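Local structure of alpha-L-rhamnosidase (Streptomyces avermitilis, 3W5M) at residues Gly805-Leu817 / Arg835-Thr849. The protein hydrolyses terminal non-reducing alpha-L-rhamnose residues from alpha-L-rhamnosides, releasing L-rhamnose from citrus flavonoids and from the arabinogalactan-protein gum arabic. Residues are numbered along the deposited sequence; the frame is centred on the assembly and turned at random.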
loop_
_atom_site.group_PDB
_atom_site.type_symbol
_atom_site.label_atom_id
_atom_site.label_comp_id
_atom_site.label_asym_id
_atom_site.label_seq_id
_atom_site.Cartn_x
_atom_site.Cartn_y
_atom_site.Cartn_z
ATOM N N GLY A 805 16.650 27.359 -28.644
ATOM C CA GLY A 805 15.700 26.759 -27.701
ATOM C C GLY A 805 15.700 25.235 -27.657
ATOM O O GLY A 805 14.809 24.609 -27.048
ATOM N N LYS A 806 16.691 24.627 -28.305
ATOM C CA LYS A 806 16.821 23.181 -28.250
ATOM C C LYS A 806 17.419 22.780 -26.913
ATOM O O LYS A 806 18.356 23.390 -26.423
ATOM C CB LYS A 806 17.661 22.642 -29.414
ATOM C CG LYS A 806 16.841 21.990 -30.518
ATOM C CD LYS A 806 16.163 23.015 -31.415
ATOM C CE LYS A 806 15.218 22.357 -32.408
ATOM N NZ LYS A 806 15.856 21.244 -33.167
ATOM N N VAL A 807 16.845 21.753 -26.310
ATOM C CA VAL A 807 17.373 21.253 -25.062
ATOM C C VAL A 807 18.090 19.932 -25.346
ATOM O O VAL A 807 17.637 19.139 -26.177
ATOM C CB VAL A 807 16.256 21.087 -24.005
ATOM C CG1 VAL A 807 16.848 20.632 -22.679
ATOM C CG2 VAL A 807 15.486 22.407 -23.844
ATOM N N LYS A 808 19.204 19.744 -24.660
ATOM C CA LYS A 808 20.031 18.543 -24.744
ATOM C C LYS A 808 19.202 17.261 -24.648
ATOM O O LYS A 808 18.439 17.062 -23.687
ATOM C CB LYS A 808 21.094 18.586 -23.655
ATOM C CG LYS A 808 22.052 17.409 -23.662
ATOM C CD LYS A 808 23.104 17.606 -22.589
ATOM C CE LYS A 808 23.939 16.346 -22.374
ATOM N NZ LYS A 808 24.984 16.584 -21.332
ATOM N N GLY A 809 19.325 16.435 -25.685
ATOM C CA GLY A 809 18.707 15.138 -25.728
ATOM C C GLY A 809 17.568 15.199 -26.701
ATOM O O GLY A 809 17.175 14.173 -27.255
ATOM N N ASP A 810 17.028 16.406 -26.887
ATOM C CA ASP A 810 15.995 16.659 -27.872
ATOM C C ASP A 810 14.864 15.623 -27.767
ATOM O O ASP A 810 14.311 15.180 -28.777
ATOM C CB ASP A 810 16.621 16.717 -29.287
ATOM C CG ASP A 810 15.718 17.382 -30.316
ATOM O OD1 ASP A 810 15.026 18.365 -29.978
ATOM O OD2 ASP A 810 15.700 16.925 -31.486
ATOM N N THR A 811 14.511 15.265 -26.527
ATOM C CA THR A 811 13.421 14.337 -26.266
ATOM C C THR A 811 12.143 15.077 -25.905
ATOM O O THR A 811 12.194 16.240 -25.501
ATOM C CB THR A 811 13.775 13.351 -25.130
ATOM O OG1 THR A 811 14.066 14.069 -23.928
ATOM C CG2 THR A 811 14.982 12.495 -25.503
ATOM N N GLN A 812 11.000 14.407 -26.045
ATOM C CA GLN A 812 9.728 14.983 -25.620
ATOM C C GLN A 812 9.832 15.403 -24.135
ATOM O O GLN A 812 9.467 16.533 -23.775
ATOM C CB GLN A 812 8.568 13.999 -25.851
ATOM C CG GLN A 812 8.216 13.769 -27.315
ATOM C CD GLN A 812 6.914 13.012 -27.497
ATOM O OE1 GLN A 812 6.117 12.907 -26.574
ATOM N NE2 GLN A 812 6.693 12.476 -28.696
ATOM N N SER A 813 10.367 14.511 -23.299
ATOM C CA SER A 813 10.513 14.772 -21.859
ATOM C C SER A 813 11.469 15.903 -21.526
ATOM O O SER A 813 11.213 16.641 -20.579
ATOM C CB SER A 813 10.905 13.505 -21.096
ATOM O OG SER A 813 9.771 12.693 -20.984
ATOM N N ALA A 814 12.535 16.058 -22.320
ATOM C CA ALA A 814 13.471 17.182 -22.182
ATOM C C ALA A 814 12.769 18.535 -22.279
ATOM O O ALA A 814 13.088 19.450 -21.519
ATOM C CB ALA A 814 14.605 17.100 -23.205
ATOM N N TYR A 815 11.797 18.653 -23.177
ATOM C CA TYR A 815 11.069 19.903 -23.319
ATOM C C TYR A 815 9.976 20.024 -22.281
ATOM O O TYR A 815 9.806 21.077 -21.670
ATOM C CB TYR A 815 10.509 20.033 -24.723
ATOM C CG TYR A 815 11.639 20.126 -25.710
ATOM C CD1 TYR A 815 12.529 21.205 -25.666
ATOM C CD2 TYR A 815 11.849 19.125 -26.658
ATOM C CE1 TYR A 815 13.579 21.295 -26.561
ATOM C CE2 TYR A 815 12.906 19.203 -27.556
ATOM C CZ TYR A 815 13.766 20.278 -27.496
ATOM O OH TYR A 815 14.818 20.362 -28.383
ATOM N N VAL A 816 9.230 18.939 -22.091
ATOM C CA VAL A 816 8.199 18.921 -21.069
ATOM C C VAL A 816 8.757 19.428 -19.740
ATOM O O VAL A 816 8.166 20.327 -19.123
ATOM C CB VAL A 816 7.597 17.507 -20.880
ATOM C CG1 VAL A 816 6.756 17.469 -19.601
ATOM C CG2 VAL A 816 6.704 17.150 -22.074
ATOM N N LEU A 817 9.874 18.861 -19.299
ATOM C CA LEU A 817 10.378 19.159 -17.964
ATOM C C LEU A 817 10.897 20.585 -17.834
ATOM O O LEU A 817 10.665 21.248 -16.814
ATOM C CB LEU A 817 11.464 18.172 -17.551
ATOM C CG LEU A 817 10.865 16.808 -17.166
ATOM C CD1 LEU A 817 11.931 15.739 -17.165
ATOM C CD2 LEU A 817 10.163 16.859 -15.817
ATOM N N ARG A 835 9.054 22.916 -30.794
ATOM C CA ARG A 835 9.888 21.732 -30.957
ATOM C C ARG A 835 9.253 20.471 -30.324
ATOM O O ARG A 835 9.405 19.370 -30.844
ATOM C CB ARG A 835 11.281 21.988 -30.372
ATOM C CG ARG A 835 12.291 20.872 -30.583
ATOM C CD ARG A 835 12.339 20.436 -32.044
ATOM N NE ARG A 835 13.276 19.346 -32.304
ATOM C CZ ARG A 835 13.228 18.568 -33.390
ATOM N NH1 ARG A 835 12.289 18.754 -34.305
ATOM N NH2 ARG A 835 14.108 17.597 -33.560
ATOM N N LEU A 836 8.551 20.653 -29.205
ATOM C CA LEU A 836 7.858 19.560 -28.535
ATOM C C LEU A 836 6.755 19.036 -29.422
ATOM O O LEU A 836 6.646 17.819 -29.648
ATOM C CB LEU A 836 7.262 20.038 -27.200
ATOM C CG LEU A 836 6.390 19.046 -26.422
ATOM C CD1 LEU A 836 7.164 17.772 -26.028
ATOM C CD2 LEU A 836 5.830 19.780 -25.207
ATOM N N VAL A 837 5.949 19.964 -29.923
ATOM C CA VAL A 837 4.855 19.657 -30.822
ATOM C C VAL A 837 5.381 18.972 -32.085
ATOM O O VAL A 837 4.727 18.068 -32.621
ATOM C CB VAL A 837 4.059 20.922 -31.178
ATOM C CG1 VAL A 837 2.995 20.626 -32.221
ATOM C CG2 VAL A 837 3.395 21.485 -29.924
ATOM N N ALA A 838 6.556 19.405 -32.536
ATOM C CA ALA A 838 7.178 18.857 -33.737
ATOM C C ALA A 838 7.550 17.390 -33.520
ATOM O O ALA A 838 7.341 16.556 -34.413
ATOM C CB ALA A 838 8.408 19.672 -34.126
ATOM N N LEU A 839 8.086 17.086 -32.332
ATOM C CA LEU A 839 8.467 15.717 -31.963
ATOM C C LEU A 839 7.256 14.794 -31.825
ATOM O O LEU A 839 7.328 13.622 -32.207
ATOM C CB LEU A 839 9.326 15.688 -30.701
ATOM C CG LEU A 839 10.685 16.393 -30.681
ATOM C CD1 LEU A 839 11.231 16.431 -29.275
ATOM C CD2 LEU A 839 11.700 15.713 -31.588
ATOM N N ILE A 840 6.158 15.331 -31.294
ATOM C CA ILE A 840 4.887 14.605 -31.188
ATOM C C ILE A 840 4.291 14.312 -32.582
ATOM O O ILE A 840 3.896 13.175 -32.884
ATOM C CB ILE A 840 3.876 15.368 -30.298
ATOM C CG1 ILE A 840 4.405 15.437 -28.846
ATOM C CG2 ILE A 840 2.491 14.721 -30.369
ATOM C CD1 ILE A 840 3.546 16.238 -27.875
ATOM N N GLU A 841 4.235 15.347 -33.425
ATOM C CA GLU A 841 3.782 15.208 -34.815
ATOM C C GLU A 841 4.601 14.143 -35.560
ATOM O O GLU A 841 4.030 13.301 -36.256
ATOM C CB GLU A 841 3.856 16.558 -35.539
ATOM C CG GLU A 841 3.094 16.625 -36.858
ATOM C CD GLU A 841 3.456 17.856 -37.679
ATOM O OE1 GLU A 841 4.666 18.133 -37.825
ATOM O OE2 GLU A 841 2.540 18.544 -38.187
ATOM N N ALA A 842 5.923 14.176 -35.383
ATOM C CA ALA A 842 6.844 13.219 -36.012
ATOM C C ALA A 842 6.610 11.766 -35.586
ATOM O O ALA A 842 6.943 10.838 -36.325
ATOM C CB ALA A 842 8.292 13.612 -35.748
ATOM N N LYS A 843 6.058 11.572 -34.389
ATOM C CA LYS A 843 5.733 10.241 -33.896
ATOM C C LYS A 843 4.297 9.876 -34.240
ATOM O O LYS A 843 3.697 9.037 -33.558
ATOM C CB LYS A 843 5.948 10.168 -32.378
ATOM C CG LYS A 843 7.405 10.159 -31.929
ATOM C CD LYS A 843 8.324 9.527 -32.974
ATOM C CE LYS A 843 9.456 8.723 -32.360
ATOM N NZ LYS A 843 9.866 9.224 -31.023
ATOM N N ASP A 844 3.751 10.494 -35.291
ATOM C CA ASP A 844 2.358 10.285 -35.726
ATOM C C ASP A 844 1.343 10.588 -34.600
ATOM O O ASP A 844 0.351 9.861 -34.400
ATOM C CB ASP A 844 2.168 8.878 -36.331
ATOM C CG ASP A 844 0.814 8.702 -37.011
ATOM O OD1 ASP A 844 0.339 9.657 -37.672
ATOM O OD2 ASP A 844 0.224 7.602 -36.880
ATOM N N TRP A 845 1.613 11.689 -33.894
ATOM C CA TRP A 845 0.788 12.191 -32.800
ATOM C C TRP A 845 0.703 11.172 -31.658
ATOM O O TRP A 845 -0.389 10.793 -31.235
ATOM C CB TRP A 845 -0.608 12.593 -33.296
ATOM C CG TRP A 845 -0.591 13.583 -34.422
ATOM C CD1 TRP A 845 -0.873 13.334 -35.736
ATOM C CD2 TRP A 845 -0.266 14.978 -34.334
ATOM N NE1 TRP A 845 -0.754 14.493 -36.475
ATOM C CE2 TRP A 845 -0.385 15.518 -35.640
ATOM C CE3 TRP A 845 0.114 15.826 -33.281
ATOM C CZ2 TRP A 845 -0.141 16.873 -35.920
ATOM C CZ3 TRP A 845 0.360 17.175 -33.559
ATOM C CH2 TRP A 845 0.232 17.682 -34.871
ATOM N N HIS A 846 1.862 10.695 -31.233
ATOM C CA HIS A 846 1.970 9.830 -30.049
ATOM C C HIS A 846 2.984 10.423 -29.089
ATOM O O HIS A 846 3.985 11.010 -29.497
ATOM C CB HIS A 846 2.423 8.394 -30.391
ATOM C CG HIS A 846 1.429 7.604 -31.189
ATOM N ND1 HIS A 846 1.316 7.718 -32.558
ATOM C CD2 HIS A 846 0.522 6.668 -30.816
ATOM C CE1 HIS A 846 0.368 6.906 -32.991
ATOM N NE2 HIS A 846 -0.128 6.252 -31.955
ATOM N N LEU A 847 2.727 10.247 -27.799
ATOM C CA LEU A 847 3.695 10.614 -26.789
ATOM C C LEU A 847 4.906 9.683 -26.823
ATOM O O LEU A 847 4.847 8.596 -27.383
ATOM C CB LEU A 847 3.032 10.587 -25.393
ATOM C CG LEU A 847 2.465 9.268 -24.849
ATOM C CD1 LEU A 847 3.574 8.367 -24.296
ATOM C CD2 LEU A 847 1.447 9.590 -23.773
ATOM N N SER A 848 5.997 10.093 -26.202
ATOM C CA SER A 848 7.137 9.212 -26.057
ATOM C C SER A 848 7.683 9.245 -24.633
ATOM O O SER A 848 8.721 8.654 -24.328
ATOM C CB SER A 848 8.230 9.612 -27.042
ATOM O OG SER A 848 8.835 10.794 -26.573
ATOM N N THR A 849 6.969 9.932 -23.757
ATOM C CA THR A 849 7.471 10.209 -22.405
ATOM C C THR A 849 7.375 8.997 -21.467
ATOM O O THR A 849 6.422 8.217 -21.580
ATOM C CB THR A 849 6.658 11.363 -21.780
ATOM O OG1 THR A 849 5.257 11.114 -21.955
ATOM C CG2 THR A 849 6.977 12.664 -22.517
#
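Two first torsions set up the salt bridge between D810 and R835: D810 carries CG trans to its own N (chi1 -163°), R835 does likewise, and a bend at chi2 of R835 then turns its guanidinium side-on to the carboxylate. R835 NE reaches D810 OD1 at 3.1 Å. R835 NH2 reaches D810 OD2 at 2.7 Å, and each bond uses a syn lone pair. The two flat groups lie only 16° apart. Because D810 OD1 also accepts from Y815 OH (2.6 Å) on its anti side, three bonds hold the carboxylate. The tyrosine hydroxyl in turn accepts from V807 N, tying the type II turn V807-D810 to the helix that follows. Over one face of the guanidinium sits L839 CD2; over a face of the Y815 ring lies R835 CB, while L839 CD1 meets that ring at its edge, 3.7 Å from CE2 of Y815.

Helices 812-817 and 835-842 run nearly antiparallel, at 149° with axes 9.3 Å apart, and belong to the (alpha/alpha)6-barrel, the catalytic fold of this family 78 glycosidase. Between them L836 CD1 packs against V816 CG2.

Past the end of helix 835-842, closed by a Schellman motif at D844, the chain returns to Q812. This extended side chain runs past L839, with Q812 CD 3.7 Å from I840 CG1, and both ends of its amide are used. Q812 NE2 donates in plane and nearly straight to H846 O (3.2 Å). Q812 OE1, by contrast, receives S848 N at 2.8 Å from well above its carbonyl plane. D752, accepting from both Q812 N and S848 OG, links the same two residues from outside the segments.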